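PDB 3BQW: putative capsid protein of prophage from Escherichia coli CFT073, which is of unknown function but probably serves as a major coat protein, building the icosahedral shell of the prophage head. Local coordinates for residues A[29-34]-A[260-265]; A[39-44]-A[293-298]; A[47-52]-A[80-85]; A[182-187]-A[217-222]; A[206-211]-A[275-280]. All coordinates share one frame; numbering follows the deposited sequence.

Contact 1 (A[29-34]-A[260-265])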
# COMPACT_ATOMS: atom_id res chain seq x y z
N PRO A 29 -3.14 4.40 -0.64
CA PRO A 29 -3.62 3.93 0.65
C PRO A 29 -2.79 4.41 1.85
O PRO A 29 -1.70 4.98 1.70
CB PRO A 29 -3.54 2.42 0.48
CG PRO A 29 -3.64 2.20 -0.93
CD PRO A 29 -2.91 3.30 -1.56
N LEU A 30 -3.33 4.17 3.03
CA LEU A 30 -2.84 4.81 4.25
C LEU A 30 -1.37 4.53 4.63
O LEU A 30 -0.63 5.45 4.89
CB LEU A 30 -3.74 4.45 5.43
CG LEU A 30 -3.43 5.16 6.76
CD1 LEU A 30 -3.72 6.61 6.67
CD2 LEU A 30 -4.16 4.48 7.93
N PHE A 31 -0.98 3.26 4.74
CA PHE A 31 0.39 2.91 5.15
C PHE A 31 1.41 3.44 4.14
O PHE A 31 2.44 4.00 4.54
CB PHE A 31 0.54 1.42 5.36
CG PHE A 31 0.02 0.95 6.69
CD1 PHE A 31 -1.36 0.94 6.96
CD2 PHE A 31 0.90 0.55 7.70
CE1 PHE A 31 -1.85 0.49 8.21
CE2 PHE A 31 0.41 0.11 8.95
CZ PHE A 31 -0.96 0.08 9.19
N THR A 32 1.08 3.33 2.85
CA THR A 32 1.90 3.90 1.82
C THR A 32 2.07 5.42 2.02
O THR A 32 3.20 5.95 2.00
CB THR A 32 1.32 3.63 0.45
OG1 THR A 32 1.19 2.20 0.28
CG2 THR A 32 2.23 4.23 -0.63
N THR A 33 0.96 6.09 2.27
CA THR A 33 0.97 7.52 2.45
C THR A 33 1.72 7.98 3.71
O THR A 33 2.42 8.98 3.68
CB THR A 33 -0.47 8.05 2.44
OG1 THR A 33 -1.07 7.70 1.18
CG2 THR A 33 -0.49 9.58 2.62
N LEU A 34 1.53 7.29 4.83
CA LEU A 34 2.15 7.72 6.07
C LEU A 34 3.63 7.37 6.09
O LEU A 34 4.47 8.20 6.49
CB LEU A 34 1.46 7.06 7.27
CG LEU A 34 0.06 7.57 7.61
CD1 LEU A 34 -0.57 6.71 8.67
CD2 LEU A 34 0.14 9.01 8.06
N ILE A 260 -6.39 6.46 14.45
CA ILE A 260 -6.89 6.10 13.13
C ILE A 260 -7.39 4.65 13.19
O ILE A 260 -6.66 3.75 13.62
CB ILE A 260 -5.76 6.22 12.04
CG1 ILE A 260 -5.15 7.64 12.01
CG2 ILE A 260 -6.30 5.85 10.64
CD1 ILE A 260 -4.06 7.86 10.89
N VAL A 261 -8.63 4.46 12.78
CA VAL A 261 -9.18 3.14 12.54
C VAL A 261 -9.10 2.85 11.05
O VAL A 261 -9.57 3.64 10.24
CB VAL A 261 -10.63 3.01 13.02
CG1 VAL A 261 -11.15 1.58 12.78
CG2 VAL A 261 -10.73 3.41 14.51
N TYR A 262 -8.52 1.71 10.72
CA TYR A 262 -8.20 1.36 9.35
C TYR A 262 -8.89 0.06 8.99
O TYR A 262 -8.66 -0.95 9.61
CB TYR A 262 -6.69 1.22 9.23
CG TYR A 262 -6.13 0.83 7.87
CD1 TYR A 262 -6.07 1.75 6.83
CD2 TYR A 262 -5.59 -0.40 7.66
CE1 TYR A 262 -5.50 1.40 5.60
CE2 TYR A 262 -5.01 -0.75 6.42
CZ TYR A 262 -4.97 0.16 5.41
OH TYR A 262 -4.42 -0.18 4.20
N SER A 263 -9.72 0.12 7.96
CA SER A 263 -10.57 -1.00 7.56
C SER A 263 -10.41 -1.37 6.09
O SER A 263 -11.25 -2.07 5.55
CB SER A 263 -12.04 -0.63 7.81
OG SER A 263 -12.23 -0.19 9.14
N GLY A 264 -9.32 -0.94 5.46
CA GLY A 264 -9.05 -1.29 4.07
C GLY A 264 -8.98 -2.79 3.75
O GLY A 264 -8.40 -3.58 4.49
N LYS A 265 -9.55 -3.16 2.61
CA LYS A 265 -9.55 -4.54 2.16
C LYS A 265 -9.00 -4.65 0.74
O LYS A 265 -8.98 -3.68 -0.03
CB LYS A 265 -10.95 -5.13 2.21
CG LYS A 265 -11.64 -5.05 3.57
CD LYS A 265 -12.97 -5.76 3.52
CE LYS A 265 -13.98 -5.21 4.56
NZ LYS A 265 -14.70 -3.95 4.10

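Contact 2 (A[39-44]-A[293-298])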
# COMPACT_ATOMS: atom_id res chain seq x y z
N VAL A 39 9.14 8.46 -3.54
CA VAL A 39 9.26 7.64 -4.72
C VAL A 39 10.68 7.73 -5.24
O VAL A 39 11.35 8.79 -5.14
CB VAL A 39 8.24 8.04 -5.83
CG1 VAL A 39 8.62 7.42 -7.21
CG2 VAL A 39 6.80 7.66 -5.41
N ALA A 40 11.16 6.59 -5.74
CA ALA A 40 12.38 6.55 -6.50
C ALA A 40 12.14 5.59 -7.65
O ALA A 40 11.69 4.46 -7.44
CB ALA A 40 13.58 6.12 -5.63
N THR A 41 12.43 6.05 -8.87
CA THR A 41 12.32 5.21 -10.05
C THR A 41 13.73 4.87 -10.52
O THR A 41 14.59 5.76 -10.61
CB THR A 41 11.52 5.89 -11.18
OG1 THR A 41 12.07 7.17 -11.48
CG2 THR A 41 10.05 6.06 -10.78
N PHE A 42 13.98 3.59 -10.79
CA PHE A 42 15.29 3.14 -11.20
C PHE A 42 15.33 2.87 -12.70
O PHE A 42 14.32 2.53 -13.31
CB PHE A 42 15.70 1.89 -10.38
CG PHE A 42 15.95 2.20 -8.93
CD1 PHE A 42 17.24 2.33 -8.46
CD2 PHE A 42 14.90 2.43 -8.07
CE1 PHE A 42 17.48 2.65 -7.12
CE2 PHE A 42 15.12 2.77 -6.74
CZ PHE A 42 16.41 2.88 -6.27
N SER A 43 16.52 3.06 -13.29
CA SER A 43 16.76 2.75 -14.71
C SER A 43 17.33 1.36 -14.86
O SER A 43 17.61 0.89 -15.97
CB SER A 43 17.74 3.77 -15.29
OG SER A 43 18.86 3.88 -14.41
N THR A 44 17.56 0.70 -13.74
CA THR A 44 17.87 -0.73 -13.72
C THR A 44 16.62 -1.54 -13.32
O THR A 44 15.70 -1.04 -12.65
CB THR A 44 19.02 -1.01 -12.77
OG1 THR A 44 18.73 -0.42 -11.49
CG2 THR A 44 20.33 -0.40 -13.31
N VAL A 293 8.46 4.17 -1.97
CA VAL A 293 8.17 3.05 -2.86
C VAL A 293 9.18 3.20 -3.97
O VAL A 293 9.27 4.23 -4.63
CB VAL A 293 6.69 3.00 -3.38
CG1 VAL A 293 6.47 1.78 -4.30
CG2 VAL A 293 5.71 2.91 -2.20
N ALA A 294 10.01 2.17 -4.11
CA ALA A 294 11.03 2.12 -5.12
C ALA A 294 10.46 1.38 -6.31
O ALA A 294 9.79 0.35 -6.15
CB ALA A 294 12.29 1.40 -4.59
N TYR A 295 10.72 1.89 -7.50
CA TYR A 295 10.23 1.26 -8.74
C TYR A 295 11.41 0.79 -9.59
O TYR A 295 12.30 1.57 -9.93
CB TYR A 295 9.37 2.25 -9.52
CG TYR A 295 8.08 2.58 -8.82
CD1 TYR A 295 6.89 1.95 -9.18
CD2 TYR A 295 8.05 3.51 -7.77
CE1 TYR A 295 5.68 2.25 -8.50
CE2 TYR A 295 6.87 3.83 -7.13
CZ TYR A 295 5.68 3.19 -7.49
OH TYR A 295 4.51 3.49 -6.82
N GLY A 296 11.42 -0.50 -9.93
CA GLY A 296 12.40 -1.02 -10.84
C GLY A 296 12.04 -0.55 -12.22
O GLY A 296 10.91 -0.12 -12.45
N ALA A 297 12.99 -0.63 -13.14
CA ALA A 297 12.75 -0.27 -14.55
C ALA A 297 11.63 -1.09 -15.20
O ALA A 297 11.47 -2.28 -14.94
CB ALA A 297 14.04 -0.41 -15.40
N ILE A 298 10.89 -0.41 -16.07
CA ILE A 298 9.93 -1.06 -16.94
C ILE A 298 10.70 -1.89 -17.95
O ILE A 298 11.69 -1.42 -18.52
CB ILE A 298 9.06 -0.03 -17.65
CG1 ILE A 298 8.41 0.93 -16.64
CG2 ILE A 298 8.01 -0.74 -18.51
CD1 ILE A 298 7.34 0.27 -15.79

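Contact 3 (A[47-52]-A[80-85])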
# COMPACT_ATOMS: atom_id res chain seq x y z
N ILE A 47 16.19 -2.81 -8.01
CA ILE A 47 16.33 -1.68 -7.12
C ILE A 47 17.72 -1.75 -6.51
O ILE A 47 18.08 -2.74 -5.87
CB ILE A 47 15.26 -1.68 -5.98
CG1 ILE A 47 13.83 -1.72 -6.53
CG2 ILE A 47 15.47 -0.48 -5.04
CD1 ILE A 47 13.60 -0.70 -7.57
N MET A 48 18.48 -0.67 -6.69
CA MET A 48 19.81 -0.55 -6.16
C MET A 48 19.85 0.44 -4.99
O MET A 48 20.04 1.64 -5.20
CB MET A 48 20.74 -0.11 -7.29
CG MET A 48 20.73 -1.05 -8.51
SD MET A 48 21.02 -2.80 -8.14
CE MET A 48 21.85 -3.27 -9.66
N LEU A 49 19.69 -0.06 -3.78
CA LEU A 49 19.39 0.77 -2.62
C LEU A 49 20.56 1.65 -2.20
O LEU A 49 20.37 2.75 -1.69
CB LEU A 49 18.95 -0.08 -1.43
CG LEU A 49 17.61 -0.82 -1.50
CD1 LEU A 49 17.36 -1.63 -0.19
CD2 LEU A 49 16.44 0.14 -1.79
N ASP A 50 21.77 1.14 -2.43
CA ASP A 50 23.04 1.82 -2.22
C ASP A 50 23.22 3.10 -3.04
O ASP A 50 24.11 3.89 -2.75
CB ASP A 50 24.18 0.84 -2.60
CG ASP A 50 23.99 0.24 -4.02
OD1 ASP A 50 22.95 -0.44 -4.26
OD2 ASP A 50 24.85 0.47 -4.91
N THR A 51 22.41 3.30 -4.08
CA THR A 51 22.50 4.48 -4.92
C THR A 51 21.56 5.64 -4.53
O THR A 51 21.51 6.64 -5.23
CB THR A 51 22.19 4.14 -6.38
OG1 THR A 51 20.81 3.78 -6.48
CG2 THR A 51 23.07 3.02 -6.89
N LEU A 52 20.81 5.52 -3.44
CA LEU A 52 19.80 6.53 -3.13
C LEU A 52 20.46 7.78 -2.54
O LEU A 52 21.39 7.67 -1.73
CB LEU A 52 18.75 5.96 -2.17
CG LEU A 52 17.70 5.03 -2.83
CD1 LEU A 52 16.88 4.18 -1.82
CD2 LEU A 52 16.78 5.85 -3.64
N SER A 80 21.98 -4.98 -1.04
CA SER A 80 21.39 -3.71 -1.41
C SER A 80 20.71 -3.77 -2.78
O SER A 80 20.08 -2.81 -3.22
CB SER A 80 22.44 -2.60 -1.36
OG SER A 80 23.46 -2.84 -2.31
N THR A 81 20.84 -4.91 -3.45
CA THR A 81 20.14 -5.18 -4.69
C THR A 81 18.87 -5.97 -4.39
O THR A 81 18.94 -7.09 -3.89
CB THR A 81 21.04 -5.97 -5.66
OG1 THR A 81 22.26 -5.25 -5.81
CG2 THR A 81 20.38 -6.15 -7.03
N ILE A 82 17.72 -5.37 -4.71
CA ILE A 82 16.41 -5.95 -4.47
C ILE A 82 15.71 -6.16 -5.82
O ILE A 82 15.61 -5.23 -6.61
CB ILE A 82 15.52 -5.03 -3.59
CG1 ILE A 82 16.22 -4.68 -2.27
CG2 ILE A 82 14.12 -5.64 -3.38
CD1 ILE A 82 16.33 -5.79 -1.29
N LYS A 83 15.21 -7.36 -6.06
CA LYS A 83 14.45 -7.65 -7.27
C LYS A 83 12.96 -7.41 -6.98
O LYS A 83 12.38 -8.08 -6.16
CB LYS A 83 14.73 -9.08 -7.74
CG LYS A 83 14.00 -9.52 -9.05
CD LYS A 83 14.45 -8.82 -10.37
CE LYS A 83 13.32 -8.71 -11.41
NZ LYS A 83 11.94 -8.21 -10.90
N PRO A 84 12.35 -6.39 -7.60
CA PRO A 84 10.92 -6.15 -7.33
C PRO A 84 9.98 -7.16 -8.01
O PRO A 84 10.35 -7.79 -8.99
CB PRO A 84 10.71 -4.75 -7.87
CG PRO A 84 11.68 -4.67 -9.02
CD PRO A 84 12.91 -5.38 -8.51
N GLY A 85 8.78 -7.32 -7.46
CA GLY A 85 7.74 -8.10 -8.10
C GLY A 85 7.21 -7.31 -9.29
O GLY A 85 6.66 -6.23 -9.13

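Contact 4 (A[182-187]-A[217-222])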
# COMPACT_ATOMS: atom_id res chain seq x y z
N GLN A 182 -9.84 -7.26 31.13
CA GLN A 182 -9.72 -6.14 32.05
C GLN A 182 -11.07 -5.60 32.45
O GLN A 182 -12.07 -5.83 31.78
CB GLN A 182 -8.83 -5.04 31.47
CG GLN A 182 -7.44 -5.50 31.09
CD GLN A 182 -6.76 -6.28 32.19
OE1 GLN A 182 -6.75 -5.86 33.34
NE2 GLN A 182 -6.22 -7.45 31.85
N ASP A 183 -11.09 -4.89 33.57
CA ASP A 183 -12.29 -4.26 34.07
C ASP A 183 -12.45 -2.97 33.30
O ASP A 183 -11.65 -2.04 33.43
CB ASP A 183 -12.18 -3.99 35.59
CG ASP A 183 -13.42 -3.33 36.17
OD1 ASP A 183 -14.32 -2.92 35.41
OD2 ASP A 183 -13.50 -3.21 37.40
N LYS A 184 -13.49 -2.95 32.47
CA LYS A 184 -13.77 -1.85 31.57
C LYS A 184 -14.12 -0.56 32.29
O LYS A 184 -13.97 0.52 31.74
CB LYS A 184 -14.90 -2.24 30.63
CG LYS A 184 -14.58 -3.45 29.73
CD LYS A 184 -13.23 -3.31 29.04
CE LYS A 184 -13.07 -4.32 27.91
NZ LYS A 184 -12.75 -5.66 28.48
N GLU A 185 -14.57 -0.67 33.54
CA GLU A 185 -14.84 0.50 34.35
C GLU A 185 -13.59 1.10 34.99
O GLU A 185 -13.55 2.29 35.25
CB GLU A 185 -15.88 0.17 35.42
CG GLU A 185 -17.20 -0.25 34.82
CD GLU A 185 -17.92 0.91 34.17
OE1 GLU A 185 -18.33 1.84 34.91
OE2 GLU A 185 -18.10 0.90 32.94
N THR A 186 -12.56 0.29 35.24
CA THR A 186 -11.45 0.76 36.08
C THR A 186 -10.06 0.73 35.45
O THR A 186 -9.15 1.41 35.92
CB THR A 186 -11.39 -0.02 37.41
OG1 THR A 186 -11.11 -1.40 37.15
CG2 THR A 186 -12.73 0.12 38.16
N HIS A 187 -9.90 -0.03 34.38
CA HIS A 187 -8.59 -0.15 33.74
C HIS A 187 -8.25 1.08 32.89
O HIS A 187 -9.10 1.62 32.18
CB HIS A 187 -8.55 -1.41 32.91
CG HIS A 187 -7.18 -1.79 32.50
ND1 HIS A 187 -6.75 -1.75 31.19
CD2 HIS A 187 -6.12 -2.19 33.25
CE1 HIS A 187 -5.48 -2.12 31.15
NE2 HIS A 187 -5.07 -2.39 32.38
N LEU A 217 -10.93 -0.82 22.74
CA LEU A 217 -10.39 0.41 23.32
C LEU A 217 -11.50 1.35 23.76
O LEU A 217 -11.45 1.91 24.85
CB LEU A 217 -9.46 1.10 22.33
CG LEU A 217 -8.74 2.38 22.83
CD1 LEU A 217 -8.01 2.17 24.18
CD2 LEU A 217 -7.77 2.88 21.77
N ARG A 218 -12.51 1.48 22.91
CA ARG A 218 -13.71 2.29 23.17
C ARG A 218 -14.52 1.84 24.37
O ARG A 218 -15.16 2.65 25.05
CB ARG A 218 -14.60 2.18 21.91
CG ARG A 218 -15.41 3.36 21.55
CD ARG A 218 -16.06 3.14 20.17
NE ARG A 218 -16.96 1.97 20.18
CZ ARG A 218 -17.16 1.15 19.15
NH1 ARG A 218 -16.53 1.33 18.00
NH2 ARG A 218 -17.98 0.12 19.27
N SER A 219 -14.53 0.54 24.63
CA SER A 219 -15.31 -0.02 25.74
C SER A 219 -14.76 0.33 27.13
O SER A 219 -15.44 0.11 28.13
CB SER A 219 -15.42 -1.54 25.61
OG SER A 219 -14.18 -2.18 25.88
N PHE A 220 -13.54 0.85 27.19
CA PHE A 220 -12.96 1.31 28.45
C PHE A 220 -13.41 2.71 28.79
O PHE A 220 -13.04 3.66 28.12
CB PHE A 220 -11.43 1.31 28.39
CG PHE A 220 -10.81 -0.05 28.38
CD1 PHE A 220 -10.69 -0.78 29.55
CD2 PHE A 220 -10.29 -0.59 27.21
CE1 PHE A 220 -10.10 -2.04 29.55
CE2 PHE A 220 -9.69 -1.84 27.20
CZ PHE A 220 -9.61 -2.57 28.38
N LYS A 221 -14.18 2.83 29.87
CA LYS A 221 -14.57 4.12 30.46
C LYS A 221 -13.39 5.10 30.59
O LYS A 221 -13.54 6.29 30.35
CB LYS A 221 -15.19 3.87 31.83
CG LYS A 221 -16.11 4.98 32.35
CD LYS A 221 -16.41 4.77 33.85
CE LYS A 221 -17.64 5.58 34.29
NZ LYS A 221 -18.94 4.94 33.89
N LYS A 222 -12.23 4.57 30.97
CA LYS A 222 -11.06 5.40 31.19
C LYS A 222 -10.42 5.85 29.89
O LYS A 222 -9.75 6.88 29.86
CB LYS A 222 -10.04 4.68 32.09
CG LYS A 222 -10.58 4.28 33.46
CD LYS A 222 -11.18 5.44 34.20
CE LYS A 222 -11.55 5.07 35.64
NZ LYS A 222 -12.57 6.02 36.16
O HOH W 1 -11.69 1.81 31.82

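Contact 5 (A[206-211]-A[275-280])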
# COMPACT_ATOMS: atom_id res chain seq x y z
N VAL A 206 1.30 8.27 16.06
CA VAL A 206 0.13 7.72 15.37
C VAL A 206 -0.15 6.29 15.84
O VAL A 206 0.76 5.49 16.03
CB VAL A 206 0.27 7.83 13.82
CG1 VAL A 206 1.43 6.96 13.27
CG2 VAL A 206 -1.07 7.54 13.14
N MET A 207 -1.43 6.00 16.11
CA MET A 207 -1.90 4.64 16.39
C MET A 207 -2.95 4.26 15.34
O MET A 207 -4.02 4.85 15.31
CB MET A 207 -2.44 4.49 17.82
CG MET A 207 -2.73 3.03 18.24
SD MET A 207 -3.14 2.67 19.98
CE MET A 207 -4.45 3.79 20.33
N ILE A 208 -2.60 3.30 14.47
CA ILE A 208 -3.49 2.74 13.46
C ILE A 208 -4.03 1.39 13.92
O ILE A 208 -3.27 0.49 14.29
CB ILE A 208 -2.78 2.59 12.11
CG1 ILE A 208 -2.10 3.92 11.72
CG2 ILE A 208 -3.79 2.17 11.05
CD1 ILE A 208 -0.84 3.77 10.98
N MET A 209 -5.37 1.27 13.94
CA MET A 209 -6.08 0.19 14.63
C MET A 209 -7.04 -0.48 13.68
O MET A 209 -7.75 0.20 12.96
CB MET A 209 -6.98 0.76 15.74
CG MET A 209 -6.31 1.42 16.86
SD MET A 209 -7.48 2.15 18.00
CE MET A 209 -7.41 3.80 17.41
N GLY A 210 -7.09 -1.81 13.74
CA GLY A 210 -8.20 -2.56 13.18
C GLY A 210 -9.48 -2.30 13.98
O GLY A 210 -9.43 -1.71 15.08
N ALA A 211 -10.61 -2.76 13.44
CA ALA A 211 -11.95 -2.51 13.95
C ALA A 211 -12.21 -3.08 15.32
O ALA A 211 -12.92 -2.49 16.13
CB ALA A 211 -13.03 -3.05 12.96
N TYR A 275 -8.53 -8.28 4.86
CA TYR A 275 -8.06 -7.02 5.43
C TYR A 275 -6.57 -6.87 5.21
O TYR A 275 -5.81 -7.82 5.34
CB TYR A 275 -8.32 -6.96 6.93
CG TYR A 275 -9.77 -6.81 7.30
CD1 TYR A 275 -10.41 -5.58 7.18
CD2 TYR A 275 -10.49 -7.88 7.79
CE1 TYR A 275 -11.74 -5.43 7.52
CE2 TYR A 275 -11.81 -7.75 8.13
CZ TYR A 275 -12.43 -6.54 8.00
OH TYR A 275 -13.76 -6.43 8.36
N PHE A 276 -6.16 -5.67 4.89
CA PHE A 276 -4.75 -5.31 4.92
C PHE A 276 -4.20 -5.47 6.33
O PHE A 276 -3.16 -6.07 6.53
CB PHE A 276 -4.56 -3.86 4.49
CG PHE A 276 -4.72 -3.63 3.02
CD1 PHE A 276 -3.80 -4.16 2.13
CD2 PHE A 276 -5.76 -2.86 2.52
CE1 PHE A 276 -3.94 -3.92 0.76
CE2 PHE A 276 -5.89 -2.63 1.18
CZ PHE A 276 -4.99 -3.16 0.30
N LEU A 277 -4.91 -4.89 7.28
CA LEU A 277 -4.57 -4.95 8.68
C LEU A 277 -5.64 -5.77 9.38
O LEU A 277 -6.79 -5.37 9.43
CB LEU A 277 -4.52 -3.53 9.27
CG LEU A 277 -4.05 -3.36 10.72
CD1 LEU A 277 -2.57 -3.76 10.86
CD2 LEU A 277 -4.29 -1.91 11.22
N GLU A 278 -5.24 -6.91 9.93
CA GLU A 278 -6.15 -7.76 10.66
C GLU A 278 -6.82 -6.93 11.74
O GLU A 278 -6.18 -6.07 12.37
CB GLU A 278 -5.44 -8.94 11.30
CG GLU A 278 -5.08 -10.04 10.33
CD GLU A 278 -6.26 -10.42 9.46
OE1 GLU A 278 -7.35 -10.73 10.01
OE2 GLU A 278 -6.10 -10.37 8.21
N PRO A 279 -8.12 -7.18 11.94
CA PRO A 279 -8.91 -6.30 12.78
C PRO A 279 -8.47 -6.23 14.23
O PRO A 279 -8.80 -5.26 14.89
CB PRO A 279 -10.32 -6.89 12.68
CG PRO A 279 -10.31 -7.76 11.49
CD PRO A 279 -8.93 -8.28 11.39
N ASP A 280 -7.73 -7.24 14.70
CA ASP A 280 -7.26 -7.33 16.10
C ASP A 280 -5.84 -6.78 16.31
O ASP A 280 -5.27 -6.93 17.39
CB ASP A 280 -7.36 -8.77 16.63
CG ASP A 280 -6.45 -9.74 15.89
OD1 ASP A 280 -5.91 -9.39 14.81
OD2 ASP A 280 -6.30 -10.87 16.38

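Contact 1 (A[29-34]-A[260-265])
Tyr262, on strand 257-267, pushes its ring into the start of helix 30-34, between Leu30 and Phe31. The segment axes stay 11.9 Å apart, so side chains bridge the whole gap. From CB outward, chi1 of 179° sets CG trans to the tyrosine nitrogen and sends the ring toward the helix. Tyr262 CG lies 4.1 Å from Leu30 CD2. Next to it, Tyr262 CD1 meets that same methyl at 3.5 Å, and Tyr262 CE1 takes over with Leu30 CB, also at 3.5 Å, because the two side chains run past each other in opposite senses. On the other flank of the ring, Tyr262 CE2 receives Phe31 CE1 at 3.8 Å. This is an edge-to-face pair: the phenylalanine presents its edge to one tyrosine face, with centroids 5.2 Å apart and planes at 63°, while the backbone N of Gly264 sits over the centre of the opposite face. Beside this, Leu30 CD2 meets Ile260 CG2 tip to tip at 3.7 Å, with Leu34 adding a looser methyl contact to Ile260. At the far end of the ring, Tyr262 OH makes a weak hydrogen bond to Glu137 on the long helix 113-146, and the same carboxylate also binds Phe31 N and Thr32 OG1. Since no hydrogen bond joins the two segments, helix and sheet are held by buried apolar and aromatic packing, and Phe31 N, Thr32 OG1 and, weakly, the phenol are served by one acid, whose charge is probably eased by these donors and the helix N-terminus.

Contact 2 (A[39-44]-A[293-298])
Ala40 O accepts the shortest hydrogen bond of this contact, from Tyr295 N at 2.7 Å, with the donor almost in line with the carbonyl (C=O...N 169°). The same oxygen also takes a CA-H...O contact from Ala294 CA at 3.4 Å. On one side of it along the strands, Ala40 N gives a longer bond to Val293 O, 3.2 Å; on the other, Phe42 N reaches Tyr295 O at 2.8 Å. This stepwise exchange, with segment axes 4.7 Å apart and directions only 11° apart, defines a parallel pair, Val39 to Thr41 against Val293 to Tyr295. The pair lies in a five-stranded mixed sheet in which 292-295 is flanked on its other side by strand 327-338, as backbone bonds of Ala294 to Gln336 and Gly296 to Ala334 attest; with the long helix 113-146, this sheet probably corresponds to the P-domain of HK97-like coat proteins. On the Tyr295 face, Val39 CG1 rests obliquely against the ring, 4.0 Å from Tyr295 CD2, and Thr41 CG2 touches Tyr295 CB. On the Ala294 face, chi1 of -68° turns the Phe42 ring back along the strand, where CE2 meets Ala294 CB at 3.8 Å and the ring edge faces Tyr295 O. Beyond the strands, Ala297 N bonds Thr44 O at 2.8 Å from well above the carbonyl plane, while the Ala297 methyl packs against the same carbonyl group.

Contact 3 (A[47-52]-A[80-85])
Ile47 and Ile82 form a hydrogen-bonded antiparallel pair in which each backbone serves the other: Ile47 N gives to Ile82 O and Ile82 N returns the bond to Ile47 O, both at 2.9 Å. The second of these is nearly straight, 173° at the hydrogen. One pair further, Met48 faces Thr81 without bonding, and Leu49 N then donates to Ser80 O at 2.8 Å. These three bonds make a minimal two-stranded ribbon, which on the Leu49 side breaks into a 3-10 turn. There Met48 O is gripped twice, by Thr51 N and more tightly by Thr51 OG1 at 2.6 Å. The side-chain polar link across the segments is slight: Ser80 OG makes a weak bond to Asp50 OD1. Apolar contacts divide between two faces. Over the Ile82 face, Ile47 CB abuts Ile82 CB, and Leu49 CD1 crosses to Ile82 CG1 at 3.9 Å, with the Pro84 ring closing in on Ile47 CG1. On the Met48 face the methionine lies beside Thr81, pointing the same way; the bend at chi2 (-53°) brings Met48 SD 3.6 Å from Thr81 CG2. In the fold, this ribbon ties together the chain on both sides of the hairpin of strands 61-67 and 70-79, which by position probably corresponds to the E-loop of HK97-like coat proteins. Ile82 rests on Ala61 and Cys63 of that hairpin and on Tyr159 and Ile161 of strand 159-162, whereas Leu49 and Pro84 lean on strand 327-338.

Contact 4 (A[182-187]-A[217-222])
Phe220 and Lys184 meet where the surface loop 182-187 docks on the junction between helices 211-218 and 221-226, with Phe220 as N-cap residue of the second helix. The lysine chain crosses the ring obliquely, and its CD stands over one face, 3.7 Å from the ring centroid and 23° off the normal, a CH-pi contact. Bends at chi2 (-49°) and chi4 fold this chain over the ring and carry NZ back to Trp179 O, while CE passes Ser219 OG, itself hydrogen-bonded to Thr216 O. Gln182 CB approaches the ring differently, in its plane at the edge, 3.8 Å from Phe220 CE1. His187 lies alongside and points the same way, with the two ring planes inclined at 48°; the imidazole meanwhile holds Gln182 CG above one face. Packing against Phe220 buries His187 ND1, which has no polar partner in the model. Trp179 also meets Phe220 edge-to-face. Further out, Glu185 and Lys221 cross, and OE1 and NZ form a weak salt bridge at 3.3 Å. The loop keeps its own shape through an Asx turn, Asp183 OD1 accepting from Glu185 N at 2.9 Å. Its carbonyls serve the first amides of helix 221-226: Lys221 N binds Lys184 O directly at 3.0 Å. Lys222 N is reached through one water, which accepts from it at 2.9 Å and donates to Lys184 O and His187 O, each 2.6 Å away.

Contact 5 (A[206-211]-A[275-280])
The turn from strand 206-209 into helix 211-218, with Gly210 at the N-cap, is packed here against the loop 275-280 that connects strands 273-275 and 281-285. Strand 206-209 runs inside a mixed sheet, paired with 257-267 in parallel and with 281-285 antiparallel, so the loop leans on the end of a strand that its own successor flanks. Two groups carry the contact, a leucine methyl and a proline carbonyl. With chi1 of -175° the isobutyl group of Leu277 stretches away from its own backbone nitrogen, and the CD2 methyl settles on the strand end. It lies 4.1 Å from Ile208 CG2, where the two side chains cross at about a right angle, and 3.8 Å from Gly210 N. Ile208 is itself pressed by Phe31 and Leu34 of helix 30-35, while Leu277 also touches Val283, so the methyl adds to the apolar cluster at the end of the strand. The second approach is backbone to backbone. Gly210 and Pro279 have their CA atoms only 3.8 Å apart, a closeness possible because no side chain stands on the glycine. Pro279 O faces Gly210 CA at 3.3 Å in a strongly bent CA-H...O contact, 124° at the hydrogen. This oxygen is 3.4 Å from Ala211 N, the first amide of the helix, yet the angle is too poor for a hydrogen bond.

Contact 1 is fully buried near the chain centre, whereas contact 4 lies at the surface, its centre about 33 Å from the chain centre; contacts 2, 3 and 5 are partly buried. Contacts 1 and 5 share a sheet through neighbouring strands 257-267 and 206-209, and neither has a hydrogen bond between its segments: contact 1 is apolar and aromatic, contact 5 a methyl plus a backbone approach. Contacts 2 and 3 adjoin each other, Ile47 CD1 packing on Gly296, and both rest on backbone ladders, one parallel and one antiparallel. Contact 4, joined to contact 5 where Leu217 packs on Met207 and Met209, adds charge and water. Contact 1 meets contact 2 where Thr32 packs on Val293.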